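Local coordinates for putative isocitrate dehydrogenase, NAD-dependent (Methylococcus capsulatus, PDB 6LKY), which probably catalyses the NAD-dependent oxidative decarboxylation of isocitrate to 2-oxoglutarate with the help of a magnesium ion, at residues R95-F100 / V110-V115; T170-A175 / L223-L228; A208-M213 / D231-L236. The protein carries 1 engineered substitution. One frame throughout, in Å; residues are numbered along the deposited sequence.

Contact 1: residues R95-F100 / V110-V115; sequences RPAISF and VNLVTV
Residues Arg95 to Ile98 and Asn111 to Val115 run side by side as antiparallel strands, their axes 4.6 Å apart and their directions 165° from one another. Arg95 with Thr114 and Ala97 with Leu112 are the hydrogen-bonded pairs, each closed by two backbone bonds; the bond from Ala97 N to Leu112 O, at 2.8 Å, is almost straight. Pro96 faces Val113 in a non-hydrogen-bonded pair, so its missing N-H costs this pairing nothing. Beyond the last bridge, Ser99 N still reaches Val110 O, while Val110 N turns to the side chain, giving its proton to Ser99 OG at 2.8 Å. That hydroxyl lies beside its own backbone N (chi1 -66°), which brings it to the point where the pairing ends.

The side chains divide between two faces. On one, Leu112 CD1 reaches across to Ala97 CB at 4.1 Å, and both residues also touch Ala237 of helix 227-240. On the other, Pro96 CB meets Val113 CG2, and Ile98 lies alongside Asn111, pointing the same way, with its CG1 3.5 Å from Asn111 OD1; that oxygen is bonded by Arg166. Arg95 O has two donors, Thr114 N from 43° above the carbonyl plane and a water at 2.9 Å that also bonds Thr114 OG1.

Arg95 runs extended away from the strand partner; its NH1 bonds Ser234 and its NH2 a bound citrate, probably from the crystallisation liquor, with Arg116 close by. The chemistry implies a hairpin-like pairing held chiefly by backbone bonds, with one apolar patch turned to helix 227-240 and one arginine whose direction is consistent with a pocket that can take an anionic ligand.

Contact 2: residues T170-A175 / L223-L228; sequences TLVHKA and LVTTNL
In this parallel pairing, Val172 N gives its proton to Val224 O at 3.0 Å, from nearly straight beyond the carbonyl. One step back, Val224 N reaches Thr170 O at 2.9 Å. The two short strand segments diverge by 36°, and by the next position a hydroxyl replaces the backbone donor: Thr225 OG1 donates to Val172 O at 2.8 Å. It comes from 47° above the carbonyl plane, put there by a chi1 of -169° that sets OG1 opposite the backbone N. A water also donates to Val172 O, weakly at 3.4 Å, and connects it to Thr226 OG1. A valine in place of Thr225 would remove the hydroxyl and is likely to leave Val172 O with little more than the weak water bond, loosening the tie where the strands part.

Both strands belong to the parallel part of the large mixed sheet, where 168-173 lies between 222-225 and 200-205. The chain goes from 168-173 through helix 181-193 to 200-205, a beta-alpha-beta crossover, then passes back through helix 206-215 to 222-225, as in the isocitrate/isopropylmalate dehydrogenase fold. Strand 200-205 therefore serves the other edge of 168-173: its Arg204 exchanges backbone bonds with Leu171 and His173, and Asp202 OD1 takes up Thr170 OG1.

There is an apolar contact on each face. Leu171 CB meets Val224 CG1 at 3.8 Å, and on the other face Val172 CG2 touches Leu223 CD2 at 4.1 Å. At the strand end, His173 is gripped at both ring nitrogens, which fixes its rotation: ND1 accepts Ala175 N at 2.9 Å in the ring plane, and NE2 bonds Asp203 OD1. Lys174 NZ forms a salt bridge with Asp231 of the second subunit.

Contact 3: residues A208-M213 / D231-L236; sequences ACSMQM and DILSDL. With NAD (nicotinamide-adenine-dinucleotide), chain H.
Ser210 and Met213 of helix 206-215 meet Leu233 and Leu236 of helix 227-240 in an apolar seam whose first helix also walls a nicotinamide-adenine-dinucleotide pocket. The axes of the two short segments are 10.8 Å apart and 11° from parallel; the leucine ends of 231-236 reach in as far as the CB atoms of Ser210 and Met213. Met213 SD lies 3.9 Å from Leu233 CG, the two side chains meeting at about a right angle. A bend at the thioether (chi3 68°) carries CE on to Leu233 O, at 3.8 Å. The two methyls of Leu236 span one turn of the partner helix: CD1 rests on Ser210 CB at 3.8 Å and CD2 on Met213 CB at 3.9 Å. Its CG lies opposite the backbone N (chi1 -163°), which sends the branches towards 208-213. Ser210 OG bonds Val206 O of its own helix in one of two conformers, so that bond is uncertain.

Both helices pack beside the parallel strands of the large mixed sheet of the isocitrate/isopropylmalate dehydrogenase fold, Cys209 and Leu233 resting on Val172. Both also reach the second subunit: Ser210 packs on Ile232 of the second subunit, and Ile232 on its Ser210. This reciprocal packing is consistent with the helical bundle at the dimer interface of isocitrate and isopropylmalate dehydrogenases.

At the cofactor, Ala208 CB approaches the phosphate oxygen O2N of NAD at 3.7 Å. Met211, bent at both chi2 and chi3, lays its CE against the adenosine ribose, 3.9 Å from C4B of NAD. These are van der Waals approaches; hydrogen bonds to the same dinucleotide come from residues of the second subunit, among them Asp268 and Gly264.

Overall arrangement
All three contacts are mainly buried, but in contact 1 Pro96, Ile98 and Ser99 are partly exposed and Asn111 exposed, whereas every touching residue of contacts 2 and 3 is buried. Contacts 1 and 2 share the large mixed sheet: strand 111-117 adjoins 222-225, and Val113 and Val115 bond Leu223 directly. Their backbone bonding, antiparallel in one and parallel in the other, contrasts with the side-chain packing of contact 3, whose Met213 touches both Leu112 and Leu223. Helix 227-240 forms one side of contact 3, receives Ala97 and Leu112 of contact 1, and begins within the 223-228 segment of contact 2. Contacts 2 and 3 reach the second subunit; contact 1 stays within one chain.

Contact 1: residues R95-F100 / V110-V115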
loop_
_atom_site.group_PDB
_atom_site.type_symbol
_atom_site.label_atom_id
_atom_site.label_comp_id
_atom_site.label_asym_id
_atom_site.label_seq_id
_atom_site.Cartn_x
_atom_site.Cartn_y
_atom_site.Cartn_z
ATOM N N ARG A 95 -12.061 6.299 8.462
ATOM C CA ARG A 95 -12.499 5.129 7.703
ATOM C C ARG A 95 -12.489 3.872 8.564
ATOM O O ARG A 95 -11.426 3.240 8.737
ATOM C CB ARG A 95 -11.637 4.946 6.462
ATOM C CG ARG A 95 -11.883 6.054 5.444
ATOM C CD ARG A 95 -10.926 6.000 4.278
ATOM N NE ARG A 95 -11.355 6.925 3.238
ATOM C CZ ARG A 95 -10.989 6.837 1.968
ATOM N NH1 ARG A 95 -10.148 5.887 1.579
ATOM N NH2 ARG A 95 -11.453 7.715 1.100
ATOM N N PRO A 96 -13.637 3.499 9.140
ATOM C CA PRO A 96 -13.729 2.233 9.889
ATOM C C PRO A 96 -13.780 1.023 8.973
ATOM O O PRO A 96 -14.425 1.037 7.922
ATOM C CB PRO A 96 -15.040 2.373 10.682
ATOM C CG PRO A 96 -15.445 3.845 10.568
ATOM C CD PRO A 96 -14.858 4.316 9.266
ATOM N N ALA A 97 -13.075 -0.033 9.377
ATOM C CA ALA A 97 -13.136 -1.343 8.732
ATOM C C ALA A 97 -13.390 -2.371 9.833
ATOM O O ALA A 97 -12.483 -2.685 10.615
ATOM C CB ALA A 97 -11.860 -1.656 7.948
ATOM N N ILE A 98 -14.637 -2.831 9.929
ATOM C CA ILE A 98 -15.088 -3.782 10.944
ATOM C C ILE A 98 -15.787 -4.933 10.226
ATOM O O ILE A 98 -16.707 -4.704 9.433
ATOM C CB ILE A 98 -16.020 -3.115 11.969
ATOM C CG1 ILE A 98 -15.361 -1.837 12.497
ATOM C CG2 ILE A 98 -16.317 -4.060 13.132
ATOM C CD1 ILE A 98 -16.227 -1.018 13.400
ATOM N N SER A 99 -15.330 -6.159 10.472
ATOM C CA SER A 99 -15.827 -7.324 9.742
ATOM C C SER A 99 -17.356 -7.414 9.790
ATOM O O SER A 99 -18.001 -7.010 10.765
ATOM C CB SER A 99 -15.222 -8.606 10.320
ATOM O OG SER A 99 -13.810 -8.679 10.122
ATOM N N PHE A 100 -17.933 -7.910 8.696
ATOM C CA PHE A 100 -19.357 -8.213 8.592
ATOM C C PHE A 100 -19.518 -9.724 8.641
ATOM O O PHE A 100 -18.953 -10.433 7.799
ATOM C CB PHE A 100 -19.966 -7.687 7.290
ATOM C CG PHE A 100 -20.060 -6.196 7.211
ATOM C CD1 PHE A 100 -18.979 -5.443 6.778
ATOM C CD2 PHE A 100 -21.236 -5.547 7.547
ATOM C CE1 PHE A 100 -19.062 -4.069 6.700
ATOM C CE2 PHE A 100 -21.328 -4.167 7.464
ATOM C CZ PHE A 100 -20.240 -3.426 7.040
ATOM N N VAL A 110 -11.809 -8.383 12.043
ATOM C CA VAL A 110 -11.122 -7.116 11.804
ATOM C C VAL A 110 -11.918 -6.005 12.464
ATOM O O VAL A 110 -13.147 -5.953 12.344
ATOM C CB VAL A 110 -10.950 -6.850 10.296
ATOM C CG1 VAL A 110 -10.116 -5.600 10.082
ATOM C CG2 VAL A 110 -10.304 -8.052 9.601
ATOM N N ASN A 111 -11.220 -5.098 13.163
ATOM C CA ASN A 111 -11.900 -3.994 13.842
ATOM C C ASN A 111 -10.904 -2.843 13.977
ATOM O O ASN A 111 -10.265 -2.640 15.010
ATOM C CB ASN A 111 -12.460 -4.414 15.204
ATOM C CG ASN A 111 -13.311 -3.316 15.858
ATOM O OD1 ASN A 111 -13.350 -2.170 15.402
ATOM N ND2 ASN A 111 -14.016 -3.678 16.913
ATOM N N LEU A 112 -10.766 -2.063 12.907
ATOM C CA LEU A 112 -9.767 -0.997 12.904
ATOM C C LEU A 112 -10.378 0.265 12.318
ATOM O O LEU A 112 -11.410 0.223 11.642
ATOM C CB LEU A 112 -8.499 -1.417 12.138
ATOM C CG LEU A 112 -8.613 -1.703 10.634
ATOM C CD1 LEU A 112 -8.469 -0.402 9.830
ATOM C CD2 LEU A 112 -7.589 -2.752 10.191
ATOM N N VAL A 113 -9.752 1.404 12.607
ATOM C CA VAL A 113 -10.174 2.679 12.043
ATOM C C VAL A 113 -8.941 3.408 11.523
ATOM O O VAL A 113 -7.985 3.637 12.279
ATOM C CB VAL A 113 -10.928 3.545 13.067
ATOM C CG1 VAL A 113 -11.360 4.872 12.419
ATOM C CG2 VAL A 113 -12.141 2.790 13.633
ATOM N N THR A 114 -8.960 3.780 10.238
ATOM C CA THR A 114 -7.900 4.597 9.655
ATOM C C THR A 114 -8.261 6.071 9.775
ATOM O O THR A 114 -9.362 6.487 9.400
ATOM C CB THR A 114 -7.653 4.228 8.187
ATOM O OG1 THR A 114 -7.204 2.870 8.103
ATOM C CG2 THR A 114 -6.567 5.117 7.586
ATOM N N VAL A 115 -7.342 6.854 10.320
ATOM C CA VAL A 115 -7.446 8.300 10.398
ATOM C C VAL A 115 -6.383 8.873 9.468
ATOM O O VAL A 115 -5.184 8.878 9.794
ATOM C CB VAL A 115 -7.284 8.790 11.847
ATOM C CG1 VAL A 115 -7.354 10.308 11.932
ATOM C CG2 VAL A 115 -8.367 8.150 12.736
HETATM O O HOH W 1 -9.555 1.700 7.069
#

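Contact 2: residues T170-A175 / L223-L228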
loop_
_atom_site.group_PDB
_atom_site.type_symbol
_atom_site.label_atom_id
_atom_site.label_comp_id
_atom_site.label_asym_id
_atom_site.label_seq_id
_atom_site.Cartn_x
_atom_site.Cartn_y
_atom_site.Cartn_z
ATOM N N THR A 170 -1.567 3.678 16.181
ATOM C CA THR A 170 -0.367 3.344 15.421
ATOM C C THR A 170 -0.148 4.386 14.332
ATOM O O THR A 170 -0.988 4.535 13.440
ATOM C CB THR A 170 -0.490 1.965 14.784
ATOM O OG1 THR A 170 -0.700 0.979 15.796
ATOM C CG2 THR A 170 0.793 1.646 14.010
ATOM N N LEU A 171 0.969 5.096 14.395
ATOM C CA LEU A 171 1.311 6.077 13.376
ATOM C C LEU A 171 2.111 5.397 12.268
ATOM O O LEU A 171 3.145 4.774 12.536
ATOM C CB LEU A 171 2.100 7.232 14.003
ATOM C CG LEU A 171 2.385 8.464 13.129
ATOM C CD1 LEU A 171 2.543 9.721 13.987
ATOM C CD2 LEU A 171 3.640 8.271 12.261
ATOM N N VAL A 172 1.646 5.527 11.026
ATOM C CA VAL A 172 2.258 4.833 9.890
ATOM C C VAL A 172 3.015 5.839 9.032
ATOM O O VAL A 172 2.492 6.912 8.720
ATOM C CB VAL A 172 1.211 4.057 9.073
ATOM C CG1 VAL A 172 1.892 3.251 7.946
ATOM C CG2 VAL A 172 0.454 3.117 10.021
ATOM N N HIS A 173 4.247 5.496 8.652
ATOM C CA HIS A 173 5.141 6.478 8.051
ATOM C C HIS A 173 6.155 5.784 7.149
ATOM O O HIS A 173 6.212 4.554 7.063
ATOM C CB HIS A 173 5.865 7.263 9.144
ATOM C CG HIS A 173 6.750 6.403 9.981
ATOM N ND1 HIS A 173 8.052 6.114 9.632
ATOM C CD2 HIS A 173 6.501 5.708 11.118
ATOM C CE1 HIS A 173 8.583 5.314 10.543
ATOM N NE2 HIS A 173 7.661 5.048 11.452
ATOM N N LYS A 174 6.964 6.599 6.466
ATOM C CA LYS A 174 8.141 6.127 5.750
ATOM C C LYS A 174 9.318 7.058 6.075
ATOM O O LYS A 174 9.976 7.634 5.206
ATOM C CB LYS A 174 7.839 6.024 4.250
ATOM C CG LYS A 174 8.925 5.324 3.417
ATOM C CD LYS A 174 8.840 3.804 3.491
ATOM C CE LYS A 174 10.022 3.163 2.739
ATOM N NZ LYS A 174 10.095 1.678 2.934
ATOM N N ALA A 175 9.594 7.203 7.368
ATOM C CA ALA A 175 10.536 8.229 7.799
ATOM C C ALA A 175 11.991 7.809 7.628
ATOM O O ALA A 175 12.885 8.640 7.831
ATOM C CB ALA A 175 10.268 8.628 9.260
ATOM N N LEU A 223 -5.249 3.606 13.253
ATOM C CA LEU A 223 -4.074 3.950 12.461
ATOM C C LEU A 223 -4.153 5.431 12.153
ATOM O O LEU A 223 -5.215 5.906 11.771
ATOM C CB LEU A 223 -4.039 3.173 11.147
ATOM C CG LEU A 223 -3.828 1.673 11.177
ATOM C CD1 LEU A 223 -5.164 0.967 11.363
ATOM C CD2 LEU A 223 -3.148 1.256 9.885
ATOM N N VAL A 224 -3.060 6.166 12.322
ATOM C CA VAL A 224 -3.025 7.564 11.910
ATOM C C VAL A 224 -1.891 7.731 10.908
ATOM O O VAL A 224 -0.779 7.219 11.114
ATOM C CB VAL A 224 -2.893 8.534 13.103
ATOM C CG1 VAL A 224 -1.521 8.430 13.767
ATOM C CG2 VAL A 224 -3.169 9.981 12.643
ATOM N N THR A 225 -2.186 8.395 9.796
ATOM C CA THR A 225 -1.171 8.460 8.754
ATOM C C THR A 225 -1.480 9.605 7.802
ATOM O O THR A 225 -2.490 10.310 7.935
ATOM C CB THR A 225 -1.054 7.107 8.037
ATOM O OG1 THR A 225 0.113 7.111 7.209
ATOM C CG2 THR A 225 -2.273 6.822 7.201
ATOM N N THR A 226 -0.563 9.805 6.858
ATOM C CA THR A 226 -0.653 10.888 5.893
ATOM C C THR A 226 -1.536 10.471 4.710
ATOM O O THR A 226 -1.983 9.325 4.601
ATOM C CB THR A 226 0.754 11.335 5.475
ATOM O OG1 THR A 226 1.536 10.198 5.120
ATOM C CG2 THR A 226 1.461 12.034 6.650
ATOM N N ASN A 227 -1.756 11.422 3.799
ATOM C CA ASN A 227 -2.840 11.351 2.821
ATOM C C ASN A 227 -2.750 10.095 1.942
ATOM O O ASN A 227 -3.661 9.255 1.934
ATOM C CB ASN A 227 -2.805 12.643 1.984
ATOM C CG ASN A 227 -4.192 13.154 1.601
ATOM O OD1 ASN A 227 -5.082 12.375 1.275
ATOM N ND2 ASN A 227 -4.378 14.481 1.654
ATOM N N LEU A 228 -1.649 9.940 1.197
ATOM C CA LEU A 228 -1.559 8.809 0.271
ATOM C C LEU A 228 -1.510 7.475 1.015
ATOM O O LEU A 228 -2.111 6.482 0.576
ATOM C CB LEU A 228 -0.347 8.967 -0.651
ATOM C CG LEU A 228 -0.191 7.869 -1.715
ATOM C CD1 LEU A 228 -1.430 7.777 -2.587
ATOM C CD2 LEU A 228 1.038 8.086 -2.592
HETATM O O HOH W 2 3.893 9.381 6.923
#

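Contact 3: residues A208-M213 / D231-L236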
loop_
_atom_site.group_PDB
_atom_site.type_symbol
_atom_site.label_atom_id
_atom_site.label_comp_id
_atom_site.label_asym_id
_atom_site.label_seq_id
_atom_site.Cartn_x
_atom_site.Cartn_y
_atom_site.Cartn_z
ATOM N N ALA A 208 6.125 -2.654 5.905
ATOM C CA ALA A 208 5.925 -3.665 6.941
ATOM C C ALA A 208 4.499 -3.620 7.481
ATOM O O ALA A 208 3.899 -4.661 7.773
ATOM C CB ALA A 208 6.942 -3.473 8.072
ATOM N N CYS A 209 3.943 -2.414 7.626
ATOM C CA CYS A 209 2.567 -2.285 8.094
ATOM C C CYS A 209 1.579 -2.953 7.140
ATOM O O CYS A 209 0.597 -3.559 7.584
ATOM C CB CYS A 209 2.222 -0.812 8.272
ATOM S SG CYS A 209 0.613 -0.491 8.991
ATOM N N SER A 210 1.810 -2.831 5.828
ATOM C CA SER A 210 0.934 -3.495 4.866
ATOM C C SER A 210 1.011 -5.012 5.011
ATOM O O SER A 210 -0.022 -5.707 5.000
ATOM C CB SER A 210 1.304 -3.073 3.442
ATOM O OG SER A 210 1.279 -1.659 3.302
ATOM N N MET A 211 2.238 -5.542 5.135
ATOM C CA MET A 211 2.406 -6.978 5.378
ATOM C C MET A 211 1.641 -7.406 6.632
ATOM O O MET A 211 0.894 -8.393 6.620
ATOM C CB MET A 211 3.896 -7.312 5.508
ATOM C CG MET A 211 4.215 -8.751 5.953
ATOM S SD MET A 211 4.056 -8.971 7.750
ATOM C CE MET A 211 5.389 -7.911 8.372
ATOM N N GLN A 212 1.781 -6.632 7.710
ATOM C CA GLN A 212 1.137 -6.973 8.976
ATOM C C GLN A 212 -0.380 -6.913 8.854
ATOM O O GLN A 212 -1.089 -7.754 9.425
ATOM C CB GLN A 212 1.634 -6.033 10.082
ATOM C CG GLN A 212 3.032 -6.420 10.621
ATOM C CD GLN A 212 3.778 -5.272 11.333
ATOM O OE1 GLN A 212 3.164 -4.303 11.783
ATOM N NE2 GLN A 212 5.114 -5.385 11.424
ATOM N N MET A 213 -0.893 -5.960 8.073
ATOM C CA MET A 213 -2.338 -5.874 7.884
ATOM C C MET A 213 -2.872 -7.087 7.138
ATOM O O MET A 213 -3.959 -7.588 7.463
ATOM C CB MET A 213 -2.706 -4.596 7.143
ATOM C CG MET A 213 -2.559 -3.358 7.992
ATOM S SD MET A 213 -3.149 -1.871 7.157
ATOM C CE MET A 213 -4.913 -2.265 7.112
ATOM N N ASP A 231 -4.970 6.549 2.095
ATOM C CA ASP A 231 -5.718 6.027 0.949
ATOM C C ASP A 231 -5.402 4.548 0.697
ATOM O O ASP A 231 -6.306 3.693 0.617
ATOM C CB ASP A 231 -5.383 6.884 -0.276
ATOM C CG ASP A 231 -6.010 6.369 -1.547
ATOM O OD1 ASP A 231 -7.219 6.047 -1.546
ATOM O OD2 ASP A 231 -5.280 6.287 -2.548
ATOM N N ILE A 232 -4.113 4.219 0.628
ATOM C CA ILE A 232 -3.712 2.860 0.268
ATOM C C ILE A 232 -4.103 1.875 1.368
ATOM O O ILE A 232 -4.662 0.799 1.102
ATOM C CB ILE A 232 -2.198 2.815 -0.018
ATOM C CG1 ILE A 232 -1.855 3.593 -1.289
ATOM C CG2 ILE A 232 -1.699 1.371 -0.122
ATOM C CD1 ILE A 232 -0.348 3.786 -1.485
ATOM N N LEU A 233 -3.821 2.232 2.622
ATOM C CA LEU A 233 -4.070 1.330 3.743
ATOM C C LEU A 233 -5.557 1.101 3.960
ATOM O O LEU A 233 -5.977 -0.023 4.269
ATOM C CB LEU A 233 -3.446 1.898 5.013
ATOM C CG LEU A 233 -2.047 1.456 5.436
ATOM C CD1 LEU A 233 -1.334 0.619 4.391
ATOM C CD2 LEU A 233 -1.247 2.685 5.781
ATOM N N SER A 234 -6.370 2.155 3.822
ATOM C CA SER A 234 -7.803 1.981 3.998
ATOM C C SER A 234 -8.401 1.131 2.879
ATOM O O SER A 234 -9.358 0.386 3.128
ATOM C CB SER A 234 -8.496 3.350 4.115
ATOM O OG SER A 234 -8.436 4.099 2.913
ATOM N N ASP A 235 -7.839 1.181 1.654
ATOM C CA ASP A 235 -8.334 0.260 0.623
ATOM C C ASP A 235 -7.888 -1.178 0.888
ATOM O O ASP A 235 -8.627 -2.134 0.606
ATOM C CB ASP A 235 -7.876 0.706 -0.758
ATOM C CG ASP A 235 -8.787 1.750 -1.349
ATOM O OD1 ASP A 235 -9.509 2.399 -0.556
ATOM O OD2 ASP A 235 -8.773 1.926 -2.590
ATOM N N LEU A 236 -6.671 -1.354 1.401
ATOM C CA LEU A 236 -6.244 -2.671 1.856
ATOM C C LEU A 236 -7.232 -3.228 2.893
ATOM O O LEU A 236 -7.674 -4.384 2.802
ATOM C CB LEU A 236 -4.817 -2.562 2.413
ATOM C CG LEU A 236 -3.891 -3.769 2.628
ATOM C CD1 LEU A 236 -2.490 -3.314 3.058
ATOM C CD2 LEU A 236 -4.448 -4.744 3.659
HETATM P PA NAD H . 11.506 -5.477 9.118
HETATM O O1A NAD H . 12.865 -5.502 9.765
HETATM O O2A NAD H . 11.490 -6.166 7.759
HETATM O O5B NAD H . 10.525 -6.203 10.145
HETATM C C5B NAD H . 9.125 -6.307 9.855
HETATM C C4B NAD H . 8.562 -7.513 10.604
HETATM O O4B NAD H . 8.969 -8.727 9.932
HETATM C C3B NAD H . 9.137 -7.578 12.020
HETATM O O3B NAD H . 8.129 -7.938 12.962
HETATM C C2B NAD H . 10.200 -8.659 11.911
HETATM O O2B NAD H . 10.443 -9.434 13.083
HETATM C C1B NAD H . 9.699 -9.585 10.815
HETATM N N9A NAD H . 10.950 -10.114 10.251
HETATM C C8A NAD H . 11.300 -9.651 8.905
HETATM N N7A NAD H . 12.304 -10.653 8.452
HETATM C C5A NAD H . 11.580 -11.903 8.760
HETATM C C6A NAD H . 12.286 -13.258 8.762
HETATM N N6A NAD H . 13.655 -13.196 8.251
HETATM N N1A NAD H . 12.083 -13.849 10.099
HETATM C C2A NAD H . 10.642 -13.823 10.376
HETATM N N3A NAD H . 10.217 -12.497 10.853
HETATM C C4A NAD H . 11.103 -11.566 10.147
HETATM O O3 NAD H . 10.995 -3.989 8.870
HETATM P PN NAD H . 11.111 -2.744 9.872
HETATM O O1N NAD H . 11.011 -3.162 11.312
HETATM O O2N NAD H . 9.997 -1.824 9.464
HETATM O O5D NAD H . 12.547 -2.076 9.563
HETATM C C5D NAD H . 13.739 -2.436 10.263
HETATM C C4D NAD H . 14.970 -1.856 9.547
HETATM O O4D NAD H . 15.225 -2.557 8.301
HETATM C C3D NAD H . 14.824 -0.375 9.182
HETATM O O3D NAD H . 16.001 0.337 9.573
HETATM C C2D NAD H . 14.709 -0.376 7.664
HETATM O O2D NAD H . 15.336 0.773 7.065
HETATM C C1D NAD H . 15.494 -1.607 7.246
HETATM N N1N NAD H . 15.005 -2.063 5.929
HETATM C C2N NAD H . 16.060 -2.829 5.256
HETATM C C3N NAD H . 15.630 -3.786 4.149
HETATM C C7N NAD H . 16.682 -4.184 3.100
HETATM O O7N NAD H . 17.971 -3.865 3.597
HETATM N N7N NAD H . 16.502 -3.733 1.711
HETATM C C4N NAD H . 14.164 -3.819 3.730
HETATM C C5N NAD H . 13.134 -3.216 4.679
HETATM C C6N NAD H . 13.609 -2.555 5.969
#